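Poly(beta-D-mannuronate) C5 epimerase (PDB 4NK6) converts beta-D-mannuronate to alpha-L-guluronate within the alginate polymer and, in a periplasmic complex, helps guide the new chain safely to the outer membrane. Local coordinates at residues 31-36 / 279-284; 328-333 / 351-356; 336-341 / 359-364; 342-347 / 365-370. One frame throughout, in Å; residues are numbered along the deposited sequence.

How the interactions relate
Interactions 2, 3 and 4 all join the same two successive coils of the right-handed beta-helix. Interaction 2 lies on one wall, interaction 3 at the following strand end and turn, and interaction 4 on the next wall. Interactions 3 and 4 adjoin, with centres about 10 Å apart. Interactions 2 and 4 meet in the core, where Leu-354 CD2 lies 3.8 Å from Ile-344 CD1. Interaction 1 is set apart, its centre about 15 Å from that of interaction 2. There an N-terminal segment lies on the outside of an earlier coil. Interaction 4 comes near the inferred active site: the side chains of Tyr-347 and His-274 are about 11 Å apart.

Interaction 1: residues 31-36 / 279-284; sequences PDLSGY and GLIIAE
Ile-281 meets Leu-33 through CG2, which its first torsion of -66° sets anti to the backbone N, while CG1 lies beside that N and carries CD1 to Pro-31 and Tyr-36. Leu-33 has CG anti to its carbonyl carbon, chi1 -56°, and sends both methyls down onto strand 281-283. The two branches divide the work. CD2 of Leu-33 packs on CG2 of Ile-281 at 3.7 Å. CD1 of Leu-33 packs on CB of Ala-283, also at 3.7 Å, and borders the carboxylate of Glu-284. The leucine and isoleucine side chains run antiparallel past one another. Ile-281 CD1 is shared by two partners: Pro-31 CB is 3.7 Å away and Tyr-36 OH is 3.6 Å away. The tyrosine lies roughly perpendicular to the isoleucine.

The segment 31-36 is folded by its own bonds. Asp-32 OD1 accepts from Ser-34 N at 3.1 Å, which makes an Asx turn. A type I turn follows from Leu-33 to Tyr-36. Phe-306 and Phe-308 of the next coil extend the surface under Pro-31 and Leu-33, and Trp-235 meets the Tyr-36 ring edge-to-face.

No hydrogen bond links the two segments. Between them the contact is van der Waals packing on the outer wall of the beta-helix, while Asp-32 and Ser-34 bond to each other within segment 31-36.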
loop_
_atom_site.group_PDB
_atom_site.type_symbol
_atom_site.label_atom_id
_atom_site.label_comp_id
_atom_site.label_asym_id
_atom_site.label_seq_id
_atom_site.Cartn_x
_atom_site.Cartn_y
_atom_site.Cartn_z
ATOM N N PRO A 31 -2.164 18.236 4.613
ATOM C CA PRO A 31 -2.037 18.525 3.183
ATOM C C PRO A 31 -3.403 18.718 2.541
ATOM O O PRO A 31 -4.360 18.020 2.890
ATOM C CB PRO A 31 -1.382 17.254 2.624
ATOM C CG PRO A 31 -0.666 16.658 3.783
ATOM C CD PRO A 31 -1.484 16.984 4.991
ATOM N N ASP A 32 -3.480 19.666 1.617
ATOM C CA ASP A 32 -4.684 19.914 0.845
ATOM C C ASP A 32 -4.869 18.753 -0.136
ATOM O O ASP A 32 -3.917 18.335 -0.778
ATOM C CB ASP A 32 -4.535 21.258 0.120
ATOM C CG ASP A 32 -5.665 21.542 -0.835
ATOM O OD1 ASP A 32 -6.788 21.048 -0.608
ATOM O OD2 ASP A 32 -5.426 22.269 -1.820
ATOM N N LEU A 33 -6.085 18.220 -0.226
ATOM C CA LEU A 33 -6.355 17.063 -1.083
ATOM C C LEU A 33 -7.106 17.448 -2.357
ATOM O O LEU A 33 -7.335 16.607 -3.233
ATOM C CB LEU A 33 -7.177 16.019 -0.326
ATOM C CG LEU A 33 -6.616 15.495 0.997
ATOM C CD1 LEU A 33 -7.623 14.562 1.656
ATOM C CD2 LEU A 33 -5.292 14.789 0.769
ATOM N N SER A 34 -7.488 18.718 -2.449
ATOM C CA SER A 34 -8.412 19.180 -3.482
ATOM C C SER A 34 -7.901 19.038 -4.917
ATOM O O SER A 34 -8.697 18.978 -5.855
ATOM C CB SER A 34 -8.841 20.626 -3.214
ATOM O OG SER A 34 -7.765 21.522 -3.416
ATOM N N GLY A 35 -6.585 18.994 -5.091
ATOM C CA GLY A 35 -6.004 18.771 -6.404
ATOM C C GLY A 35 -5.885 17.304 -6.830
ATOM O O GLY A 35 -5.525 17.020 -7.974
ATOM N N TYR A 36 -6.185 16.366 -5.935
ATOM C CA TYR A 36 -6.081 14.940 -6.275
ATOM C C TYR A 36 -7.392 14.382 -6.840
ATOM O O TYR A 36 -8.196 13.775 -6.121
ATOM C CB TYR A 36 -5.593 14.116 -5.073
ATOM C CG TYR A 36 -4.306 14.648 -4.470
ATOM C CD1 TYR A 36 -3.225 14.995 -5.276
ATOM C CD2 TYR A 36 -4.189 14.848 -3.098
ATOM C CE1 TYR A 36 -2.052 15.511 -4.727
ATOM C CE2 TYR A 36 -3.018 15.359 -2.540
ATOM C CZ TYR A 36 -1.957 15.683 -3.355
ATOM O OH TYR A 36 -0.804 16.186 -2.799
ATOM N N GLY A 279 6.718 11.224 3.211
ATOM C CA GLY A 279 5.884 12.262 2.630
ATOM C C GLY A 279 4.599 11.676 2.080
ATOM O O GLY A 279 3.924 12.291 1.270
ATOM N N LEU A 280 4.254 10.475 2.518
ATOM C CA LEU A 280 3.071 9.820 1.982
ATOM C C LEU A 280 1.803 10.483 2.515
ATOM O O LEU A 280 1.768 10.962 3.651
ATOM C CB LEU A 280 3.079 8.330 2.321
ATOM C CG LEU A 280 4.369 7.558 2.027
ATOM C CD1 LEU A 280 4.154 6.105 2.356
ATOM C CD2 LEU A 280 4.815 7.707 0.574
ATOM N N ILE A 281 0.775 10.511 1.675
ATOM C CA ILE A 281 -0.522 11.067 2.026
ATOM C C ILE A 281 -1.567 9.968 1.885
ATOM O O ILE A 281 -1.956 9.584 0.778
ATOM C CB ILE A 281 -0.883 12.280 1.134
ATOM C CG1 ILE A 281 0.083 13.439 1.392
ATOM C CG2 ILE A 281 -2.328 12.731 1.379
ATOM C CD1 ILE A 281 -0.024 14.598 0.374
ATOM N N ILE A 282 -1.996 9.437 3.018
ATOM C CA ILE A 282 -2.966 8.361 3.033
ATOM C C ILE A 282 -4.236 8.890 3.675
ATOM O O ILE A 282 -4.301 9.020 4.897
ATOM C CB ILE A 282 -2.411 7.172 3.826
ATOM C CG1 ILE A 282 -1.112 6.681 3.171
ATOM C CG2 ILE A 282 -3.431 6.041 3.884
ATOM C CD1 ILE A 282 -0.295 5.747 4.043
ATOM N N ALA A 283 -5.242 9.201 2.855
ATOM C CA ALA A 283 -6.404 9.952 3.337
ATOM C C ALA A 283 -7.756 9.529 2.745
ATOM O O ALA A 283 -7.848 9.159 1.574
ATOM C CB ALA A 283 -6.187 11.440 3.100
ATOM N N GLU A 284 -8.804 9.615 3.563
ATOM C CA GLU A 284 -10.178 9.385 3.105
ATOM C C GLU A 284 -10.387 8.037 2.425
ATOM O O GLU A 284 -11.240 7.907 1.541
ATOM C CB GLU A 284 -10.651 10.539 2.205
ATOM C CG GLU A 284 -10.668 11.859 2.955
ATOM C CD GLU A 284 -11.219 13.018 2.147
ATOM O OE1 GLU A 284 -11.594 12.832 0.966
ATOM O OE2 GLU A 284 -11.269 14.128 2.711
#

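Interaction 2: residues 328-333 / 351-356; sequences GNIVAY and NNLLWG
Two neighbouring coils of the right-handed parallel beta-helix pair here, with strands 330-332 and 353-355 running nearly parallel. Val-331 N donates to Leu-353 O at 2.9 Å, and Val-331 O accepts from Trp-355 N at 2.9 Å. Before the strands, the amides of two asparagines lie next to each other, their planes 14° apart. Asn-352 OD1 accepts two hydrogen bonds from Asn-329, one from N at 2.9 Å and one from ND2 at 3.1 Å. The backbone bond lies in the carbonyl plane, while ND2 is tilted from it. Asn-329 OD1 goes on to Ser-305 N of the preceding coil, and Asn-352 ND2 is held by the carbonyls of Ser-326 and Ser-349.

At the other end, the phenol of Tyr-333 and the indole of Trp-355 leave the strands in the same direction. The rings meet obliquely, planes at 62°, with Tyr-333 CZ 3.7 Å from Trp-355 CD1. Trp-355 has CG anti to the backbone N, chi1 -172°, which places the indole beside the phenol.

Val-331 and Leu-354 face the interior, where Leu-322 of strand 320-323 touches Val-331. Strand 306-308 pairs on the far side of 330-332, and strand 375-378 continues the wall beyond 353-355.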
loop_
_atom_site.group_PDB
_atom_site.type_symbol
_atom_site.label_atom_id
_atom_site.label_comp_id
_atom_site.label_asym_id
_atom_site.label_seq_id
_atom_site.Cartn_x
_atom_site.Cartn_y
_atom_site.Cartn_z
ATOM N N GLY A 328 7.850 10.899 12.956
ATOM C CA GLY A 328 7.534 12.198 12.384
ATOM C C GLY A 328 6.187 12.222 11.685
ATOM O O GLY A 328 5.900 13.116 10.876
ATOM N N ASN A 329 5.347 11.247 12.010
ATOM C CA ASN A 329 4.081 11.091 11.304
ATOM C C ASN A 329 2.923 11.764 12.005
ATOM O O ASN A 329 2.959 11.986 13.213
ATOM C CB ASN A 329 3.768 9.605 11.107
ATOM C CG ASN A 329 4.824 8.906 10.286
ATOM O OD1 ASN A 329 4.949 9.162 9.092
ATOM N ND2 ASN A 329 5.600 8.025 10.922
ATOM N N ILE A 330 1.887 12.073 11.238
ATOM C CA ILE A 330 0.652 12.590 11.805
ATOM C C ILE A 330 -0.495 11.646 11.469
ATOM O O ILE A 330 -0.785 11.375 10.299
ATOM C CB ILE A 330 0.347 14.033 11.332
ATOM C CG1 ILE A 330 1.446 14.986 11.816
ATOM C CG2 ILE A 330 -0.989 14.486 11.877
ATOM C CD1 ILE A 330 1.332 16.397 11.263
ATOM N N VAL A 331 -1.122 11.126 12.518
ATOM C CA VAL A 331 -2.266 10.241 12.389
ATOM C C VAL A 331 -3.472 10.992 12.960
ATOM O O VAL A 331 -3.556 11.199 14.170
ATOM C CB VAL A 331 -1.998 8.931 13.159
ATOM C CG1 VAL A 331 -3.186 7.992 13.066
ATOM C CG2 VAL A 331 -0.754 8.254 12.594
ATOM N N ALA A 332 -4.388 11.427 12.092
ATOM C CA ALA A 332 -5.411 12.394 12.509
ATOM C C ALA A 332 -6.828 12.126 11.991
ATOM O O ALA A 332 -7.024 11.781 10.828
ATOM C CB ALA A 332 -4.982 13.806 12.137
ATOM N N TYR A 333 -7.809 12.305 12.870
ATOM C CA TYR A 333 -9.224 12.286 12.491
ATOM C C TYR A 333 -9.664 10.999 11.787
ATOM O O TYR A 333 -10.554 11.026 10.938
ATOM C CB TYR A 333 -9.561 13.489 11.603
ATOM C CG TYR A 333 -9.073 14.825 12.126
ATOM C CD1 TYR A 333 -9.607 15.382 13.287
ATOM C CD2 TYR A 333 -8.100 15.541 11.446
ATOM C CE1 TYR A 333 -9.169 16.607 13.762
ATOM C CE2 TYR A 333 -7.658 16.770 11.913
ATOM C CZ TYR A 333 -8.193 17.297 13.067
ATOM O OH TYR A 333 -7.753 18.526 13.522
ATOM N N ASN A 351 8.036 9.631 18.453
ATOM C CA ASN A 351 7.936 10.962 17.859
ATOM C C ASN A 351 6.854 11.075 16.796
ATOM O O ASN A 351 7.081 11.602 15.701
ATOM C CB ASN A 351 9.294 11.404 17.320
ATOM C CG ASN A 351 10.346 11.494 18.422
ATOM O OD1 ASN A 351 10.374 12.455 19.186
ATOM N ND2 ASN A 351 11.201 10.483 18.516
ATOM N N ASN A 352 5.679 10.567 17.140
ATOM C CA ASN A 352 4.517 10.624 16.273
ATOM C C ASN A 352 3.391 11.362 16.974
ATOM O O ASN A 352 3.308 11.355 18.211
ATOM C CB ASN A 352 4.065 9.204 15.891
ATOM C CG ASN A 352 5.034 8.520 14.934
ATOM O OD1 ASN A 352 5.235 8.981 13.817
ATOM N ND2 ASN A 352 5.630 7.409 15.369
ATOM N N LEU A 353 2.531 11.994 16.183
ATOM C CA LEU A 353 1.367 12.692 16.707
ATOM C C LEU A 353 0.086 11.956 16.322
ATOM O O LEU A 353 -0.146 11.676 15.145
ATOM C CB LEU A 353 1.328 14.137 16.174
ATOM C CG LEU A 353 0.068 14.961 16.470
ATOM C CD1 LEU A 353 -0.141 15.163 17.979
ATOM C CD2 LEU A 353 0.077 16.314 15.737
ATOM N N LEU A 354 -0.730 11.631 17.322
ATOM C CA LEU A 354 -2.071 11.104 17.098
ATOM C C LEU A 354 -3.063 12.174 17.541
ATOM O O LEU A 354 -3.142 12.492 18.728
ATOM C CB LEU A 354 -2.289 9.800 17.880
ATOM C CG LEU A 354 -1.803 8.483 17.256
ATOM C CD1 LEU A 354 -0.332 8.532 16.850
ATOM C CD2 LEU A 354 -2.055 7.304 18.189
ATOM N N TRP A 355 -3.795 12.742 16.583
ATOM C CA TRP A 355 -4.708 13.855 16.860
ATOM C C TRP A 355 -6.147 13.579 16.446
ATOM O O TRP A 355 -6.429 13.389 15.263
ATOM C CB TRP A 355 -4.254 15.126 16.134
ATOM C CG TRP A 355 -5.046 16.339 16.548
ATOM C CD1 TRP A 355 -6.363 16.606 16.266
ATOM C CD2 TRP A 355 -4.576 17.446 17.330
ATOM N NE1 TRP A 355 -6.735 17.804 16.825
ATOM C CE2 TRP A 355 -5.657 18.343 17.481
ATOM C CE3 TRP A 355 -3.343 17.775 17.905
ATOM C CZ2 TRP A 355 -5.543 19.541 18.193
ATOM C CZ3 TRP A 355 -3.234 18.964 18.612
ATOM C CH2 TRP A 355 -4.326 19.829 18.749
ATOM N N GLY A 356 -7.057 13.602 17.416
ATOM C CA GLY A 356 -8.483 13.616 17.127
ATOM C C GLY A 356 -9.042 12.377 16.450
ATOM O O GLY A 356 -10.031 12.450 15.718
#

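Interaction 3: residues 336-341 / 359-364; sequences IYQNHT and VIANRR
Asn-362 grips segment 336-341 with both ends of its amide. Asn-362 OD1 accepts from Asn-339 N at 3.0 Å and from Asn-339 ND2 at 2.9 Å. Asn-362 ND2 donates to Ile-336 O at 3.1 Å. That carbonyl also accepts from Ile-360 N, and the two donors come from opposite faces of its plane. The amides of Asn-339 and Asn-362 lie side by side, nearly coplanar at 6°. Asn-339 passes the pattern back to the preceding coil, where its OD1 meets Asn-315 ND2 and its ND2 meets Ser-312 O. Asn-385 of the next coil binds Asn-362 N. Around the turn, Arg-363 N donates to Asn-339 O at 2.9 Å, and Arg-364 N to Thr-341 O.

Farther out, the guanidinium of Arg-363 lies flat on the His-340 ring. Their centres are 3.7 Å apart and the planes differ by 10°, with CZ over the ring centre. The arginine is extended from CG to NE, chi2 180°, and runs alongside the histidine. CB of Tyr-337 packs on CB of Ile-360 at 4.1 Å.

The asparagines thus form a hydrogen-bonded row from coil to coil that satisfies buried polar atoms of the turn. The stacking with Arg-363 would probably favour an uncharged His-340.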
loop_
_atom_site.group_PDB
_atom_site.type_symbol
_atom_site.label_atom_id
_atom_site.label_comp_id
_atom_site.label_asym_id
_atom_site.label_seq_id
_atom_site.Cartn_x
_atom_site.Cartn_y
_atom_site.Cartn_z
ATOM N N ILE A 336 -11.607 4.542 13.517
ATOM C CA ILE A 336 -10.916 3.260 13.610
ATOM C C ILE A 336 -11.669 2.355 14.569
ATOM O O ILE A 336 -11.637 2.562 15.778
ATOM C CB ILE A 336 -9.470 3.463 14.114
ATOM C CG1 ILE A 336 -8.725 4.404 13.163
ATOM C CG2 ILE A 336 -8.749 2.123 14.213
ATOM C CD1 ILE A 336 -7.386 4.909 13.694
ATOM N N TYR A 337 -12.354 1.353 14.034
ATOM C CA TYR A 337 -13.369 0.683 14.830
ATOM C C TYR A 337 -13.571 -0.779 14.486
ATOM O O TYR A 337 -13.350 -1.186 13.359
ATOM C CB TYR A 337 -14.710 1.451 14.748
ATOM C CG TYR A 337 -15.297 1.612 13.350
ATOM C CD1 TYR A 337 -14.896 2.656 12.522
ATOM C CD2 TYR A 337 -16.263 0.737 12.873
ATOM C CE1 TYR A 337 -15.430 2.814 11.248
ATOM C CE2 TYR A 337 -16.814 0.888 11.594
ATOM C CZ TYR A 337 -16.389 1.932 10.792
ATOM O OH TYR A 337 -16.907 2.094 9.526
ATOM N N GLN A 338 -13.978 -1.570 15.475
ATOM C CA GLN A 338 -14.397 -2.947 15.224
ATOM C C GLN A 338 -13.294 -3.809 14.613
ATOM O O GLN A 338 -13.570 -4.832 13.988
ATOM C CB GLN A 338 -15.682 -2.991 14.366
ATOM C CG GLN A 338 -16.883 -2.332 15.060
ATOM C CD GLN A 338 -18.150 -2.295 14.203
ATOM O OE1 GLN A 338 -18.101 -2.380 12.974
ATOM N NE2 GLN A 338 -19.289 -2.166 14.857
ATOM N N ASN A 339 -12.044 -3.403 14.807
ATOM C CA ASN A 339 -10.920 -4.268 14.441
ATOM C C ASN A 339 -10.753 -5.357 15.492
ATOM O O ASN A 339 -11.133 -5.162 16.649
ATOM C CB ASN A 339 -9.647 -3.444 14.252
ATOM C CG ASN A 339 -9.787 -2.440 13.119
ATOM O OD1 ASN A 339 -9.743 -2.812 11.942
ATOM N ND2 ASN A 339 -9.978 -1.163 13.467
ATOM N N HIS A 340 -10.213 -6.508 15.098
ATOM C CA HIS A 340 -10.233 -7.661 15.990
ATOM C C HIS A 340 -9.109 -7.638 17.020
ATOM O O HIS A 340 -9.145 -8.398 17.981
ATOM C CB HIS A 340 -10.224 -8.986 15.225
ATOM C CG HIS A 340 -11.404 -9.179 14.326
ATOM N ND1 HIS A 340 -11.778 -10.417 13.850
ATOM C CD2 HIS A 340 -12.274 -8.291 13.790
ATOM C CE1 HIS A 340 -12.836 -10.284 13.071
ATOM N NE2 HIS A 340 -13.156 -9.004 13.016
ATOM N N THR A 341 -8.104 -6.792 16.817
ATOM C CA THR A 341 -7.182 -6.507 17.921
ATOM C C THR A 341 -7.257 -5.021 18.319
ATOM O O THR A 341 -8.298 -4.581 18.800
ATOM C CB THR A 341 -5.732 -7.024 17.695
ATOM O OG1 THR A 341 -5.153 -6.399 16.550
ATOM C CG2 THR A 341 -5.705 -8.567 17.529
ATOM N N VAL A 359 -11.467 6.128 18.138
ATOM C CA VAL A 359 -11.103 4.722 18.193
ATOM C C VAL A 359 -12.144 3.978 19.021
ATOM O O VAL A 359 -12.159 4.060 20.248
ATOM C CB VAL A 359 -9.688 4.565 18.786
ATOM C CG1 VAL A 359 -9.183 3.176 18.574
ATOM C CG2 VAL A 359 -8.742 5.553 18.111
ATOM N N ILE A 360 -13.020 3.251 18.339
ATOM C CA ILE A 360 -14.261 2.790 18.944
ATOM C C ILE A 360 -14.449 1.292 18.788
ATOM O O ILE A 360 -14.326 0.772 17.690
ATOM C CB ILE A 360 -15.485 3.453 18.239
ATOM C CG1 ILE A 360 -15.268 4.959 18.056
ATOM C CG2 ILE A 360 -16.764 3.144 19.003
ATOM C CD1 ILE A 360 -15.151 5.745 19.381
ATOM N N ALA A 361 -14.776 0.607 19.880
ATOM C CA ALA A 361 -15.218 -0.785 19.820
ATOM C C ALA A 361 -14.265 -1.720 19.085
ATOM O O ALA A 361 -14.709 -2.619 18.388
ATOM C CB ALA A 361 -16.657 -0.886 19.211
ATOM N N ASN A 362 -12.961 -1.508 19.230
ATOM C CA ASN A 362 -11.998 -2.525 18.810
ATOM C C ASN A 362 -11.921 -3.608 19.888
ATOM O O ASN A 362 -12.134 -3.318 21.061
ATOM C CB ASN A 362 -10.630 -1.897 18.528
ATOM C CG ASN A 362 -10.702 -0.810 17.456
ATOM O OD1 ASN A 362 -10.729 -1.101 16.259
ATOM N ND2 ASN A 362 -10.744 0.447 17.887
ATOM N N ARG A 363 -11.646 -4.855 19.505
ATOM C CA ARG A 363 -11.789 -5.963 20.453
ATOM C C ARG A 363 -10.771 -5.908 21.584
ATOM O O ARG A 363 -11.043 -6.361 22.693
ATOM C CB ARG A 363 -11.742 -7.330 19.751
ATOM C CG ARG A 363 -12.982 -7.630 18.909
ATOM C CD ARG A 363 -12.911 -8.987 18.225
ATOM N NE ARG A 363 -13.984 -9.134 17.248
ATOM C CZ ARG A 363 -14.254 -10.259 16.593
ATOM N NH1 ARG A 363 -13.527 -11.348 16.812
ATOM N NH2 ARG A 363 -15.256 -10.297 15.724
ATOM N N ARG A 364 -9.598 -5.362 21.298
ATOM C CA ARG A 364 -8.558 -5.252 22.319
ATOM C C ARG A 364 -8.398 -3.797 22.771
ATOM O O ARG A 364 -9.373 -3.204 23.223
ATOM C CB ARG A 364 -7.251 -5.913 21.858
ATOM C CG ARG A 364 -7.417 -7.439 21.703
ATOM C CD ARG A 364 -6.103 -8.195 21.459
ATOM N NE ARG A 364 -5.148 -8.035 22.556
ATOM C CZ ARG A 364 -5.144 -8.779 23.664
ATOM N NH1 ARG A 364 -4.242 -8.560 24.609
ATOM N NH2 ARG A 364 -6.043 -9.739 23.834
#

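Interaction 4: residues 342-347 / 365-370; sequences DGITLY and HGIRVR
Asp-342 and Arg-368 approach at a slant, with the carboxylate and guanidinium planes 71° apart. Arg-368 NE donates to Asp-342 OD2 at 2.8 Å, on the syn side, in a salt bridge. Thr-345 OG1 reaches the same oxygen on its anti lone pair, and also bonds Ser-318 OG. Asp-342 OD1 takes the backbone N of His-365 at 3.1 Å. Three donors hold the carboxylate. Arg-368 bends at chi3, 69°, which folds the guanidinium back over the neighbouring strand. One face of it covers Thr-345 CG2, and Arg-368 NH1 makes a weak hydrogen bond to Tyr-347 OH at 3.1 Å. Its NH2 goes to His-393 NE2.

Tyr-347 CD1 sits over the centre of the Arg-370 guanidinium, 3.4 Å from Arg-370 CZ, with the planes 49° apart. Glu-348 pairs with Arg-370 through a salt bridge. On the other side of the strands, Ile-344 CD1 packs on Ile-367 CG1 at 4.2 Å, and Leu-346 lies beside Val-369.

Strands 344-347 and 367-370 run parallel. Ile-344 O, for one, accepts from Arg-368 N at 2.8 Å. This is one parallel sheet of a right-handed beta-helix, with an aliphatic interior and an outer face of polar and charged side chains. The fold is common in proteins that bind and cleave long linear polysaccharides.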
loop_
_atom_site.group_PDB
_atom_site.type_symbol
_atom_site.label_atom_id
_atom_site.label_comp_id
_atom_site.label_asym_id
_atom_site.label_seq_id
_atom_site.Cartn_x
_atom_site.Cartn_y
_atom_site.Cartn_z
ATOM N N ASP A 342 -6.185 -4.254 18.146
ATOM C CA ASP A 342 -6.202 -2.856 18.607
ATOM C C ASP A 342 -6.768 -1.916 17.544
ATOM O O ASP A 342 -6.797 -2.255 16.364
ATOM C CB ASP A 342 -4.795 -2.358 18.938
ATOM C CG ASP A 342 -4.087 -3.197 19.984
ATOM O OD1 ASP A 342 -4.753 -3.750 20.883
ATOM O OD2 ASP A 342 -2.848 -3.293 19.895
ATOM N N GLY A 343 -7.172 -0.716 17.958
ATOM C CA GLY A 343 -7.479 0.339 17.000
ATOM C C GLY A 343 -6.202 0.808 16.316
ATOM O O GLY A 343 -6.016 0.615 15.115
ATOM N N ILE A 344 -5.325 1.430 17.100
ATOM C CA ILE A 344 -4.008 1.862 16.646
ATOM C C ILE A 344 -2.923 1.191 17.498
ATOM O O ILE A 344 -3.016 1.179 18.727
ATOM C CB ILE A 344 -3.826 3.380 16.826
ATOM C CG1 ILE A 344 -4.946 4.151 16.120
ATOM C CG2 ILE A 344 -2.446 3.822 16.329
ATOM C CD1 ILE A 344 -4.916 5.672 16.371
ATOM N N THR A 345 -1.901 0.635 16.852
ATOM C CA THR A 345 -0.758 0.092 17.582
ATOM C C THR A 345 0.530 0.776 17.134
ATOM O O THR A 345 0.805 0.845 15.941
ATOM C CB THR A 345 -0.601 -1.423 17.353
ATOM O OG1 THR A 345 -1.876 -2.070 17.435
ATOM C CG2 THR A 345 0.360 -2.034 18.393
ATOM N N LEU A 346 1.310 1.284 18.087
ATOM C CA LEU A 346 2.642 1.792 17.787
ATOM C C LEU A 346 3.688 0.813 18.300
ATOM O O LEU A 346 3.737 0.501 19.490
ATOM C CB LEU A 346 2.885 3.169 18.411
ATOM C CG LEU A 346 1.931 4.336 18.108
ATOM C CD1 LEU A 346 2.693 5.631 18.148
ATOM C CD2 LEU A 346 1.191 4.207 16.801
ATOM N N TYR A 347 4.512 0.325 17.386
ATOM C CA TYR A 347 5.564 -0.615 17.706
ATOM C C TYR A 347 6.914 0.056 17.452
ATOM O O TYR A 347 7.278 0.288 16.290
ATOM C CB TYR A 347 5.483 -1.809 16.763
ATOM C CG TYR A 347 4.394 -2.835 17.006
ATOM C CD1 TYR A 347 4.227 -3.442 18.245
ATOM C CD2 TYR A 347 3.570 -3.240 15.963
ATOM C CE1 TYR A 347 3.252 -4.420 18.436
ATOM C CE2 TYR A 347 2.598 -4.200 16.146
ATOM C CZ TYR A 347 2.444 -4.789 17.379
ATOM O OH TYR A 347 1.470 -5.753 17.537
ATOM N N HIS A 365 -7.206 -3.216 22.662
ATOM C CA HIS A 365 -7.002 -1.844 23.148
ATOM C C HIS A 365 -7.336 -0.789 22.097
ATOM O O HIS A 365 -7.138 -1.013 20.910
ATOM C CB HIS A 365 -5.553 -1.631 23.608
ATOM C CG HIS A 365 -5.061 -2.671 24.566
ATOM N ND1 HIS A 365 -5.391 -2.666 25.905
ATOM C CD2 HIS A 365 -4.277 -3.759 24.375
ATOM C CE1 HIS A 365 -4.831 -3.709 26.498
ATOM N NE2 HIS A 365 -4.144 -4.383 25.592
ATOM N N GLY A 366 -7.818 0.376 22.532
ATOM C CA GLY A 366 -8.045 1.483 21.612
ATOM C C GLY A 366 -6.744 1.937 20.956
ATOM O O GLY A 366 -6.574 1.831 19.745
ATOM N N ILE A 367 -5.821 2.445 21.765
ATOM C CA ILE A 367 -4.506 2.854 21.288
ATOM C C ILE A 367 -3.424 2.157 22.120
ATOM O O ILE A 367 -3.354 2.329 23.341
ATOM C CB ILE A 367 -4.318 4.385 21.409
ATOM C CG1 ILE A 367 -5.336 5.120 20.528
ATOM C CG2 ILE A 367 -2.891 4.789 21.022
ATOM C CD1 ILE A 367 -5.416 6.647 20.785
ATOM N N ARG A 368 -2.596 1.351 21.467
ATOM C CA ARG A 368 -1.514 0.677 22.170
ATOM C C ARG A 368 -0.154 1.205 21.717
ATOM O O ARG A 368 0.097 1.363 20.521
ATOM C CB ARG A 368 -1.597 -0.848 22.008
ATOM C CG ARG A 368 -0.447 -1.584 22.711
ATOM C CD ARG A 368 -0.772 -3.057 22.982
ATOM N NE ARG A 368 -0.855 -3.868 21.766
ATOM C CZ ARG A 368 0.143 -4.609 21.292
ATOM N NH1 ARG A 368 -0.039 -5.338 20.196
ATOM N NH2 ARG A 368 1.320 -4.627 21.913
ATOM N N VAL A 369 0.714 1.489 22.682
ATOM C CA VAL A 369 2.033 2.035 22.390
ATOM C C VAL A 369 3.090 1.171 23.046
ATOM O O VAL A 369 3.145 1.087 24.265
ATOM C CB VAL A 369 2.181 3.472 22.943
ATOM C CG1 VAL A 369 3.550 4.036 22.596
ATOM C CG2 VAL A 369 1.074 4.378 22.394
ATOM N N ARG A 370 3.928 0.530 22.236
ATOM C CA ARG A 370 4.963 -0.348 22.763
ATOM C C ARG A 370 6.340 0.209 22.406
ATOM O O ARG A 370 6.595 0.525 21.244
ATOM C CB ARG A 370 4.809 -1.770 22.201
ATOM C CG ARG A 370 5.754 -2.812 22.840
ATOM C CD ARG A 370 5.665 -4.174 22.135
ATOM N NE ARG A 370 6.447 -4.225 20.895
ATOM C CZ ARG A 370 6.467 -5.264 20.059
ATOM N NH1 ARG A 370 7.218 -5.224 18.965
ATOM N NH2 ARG A 370 5.741 -6.348 20.318
#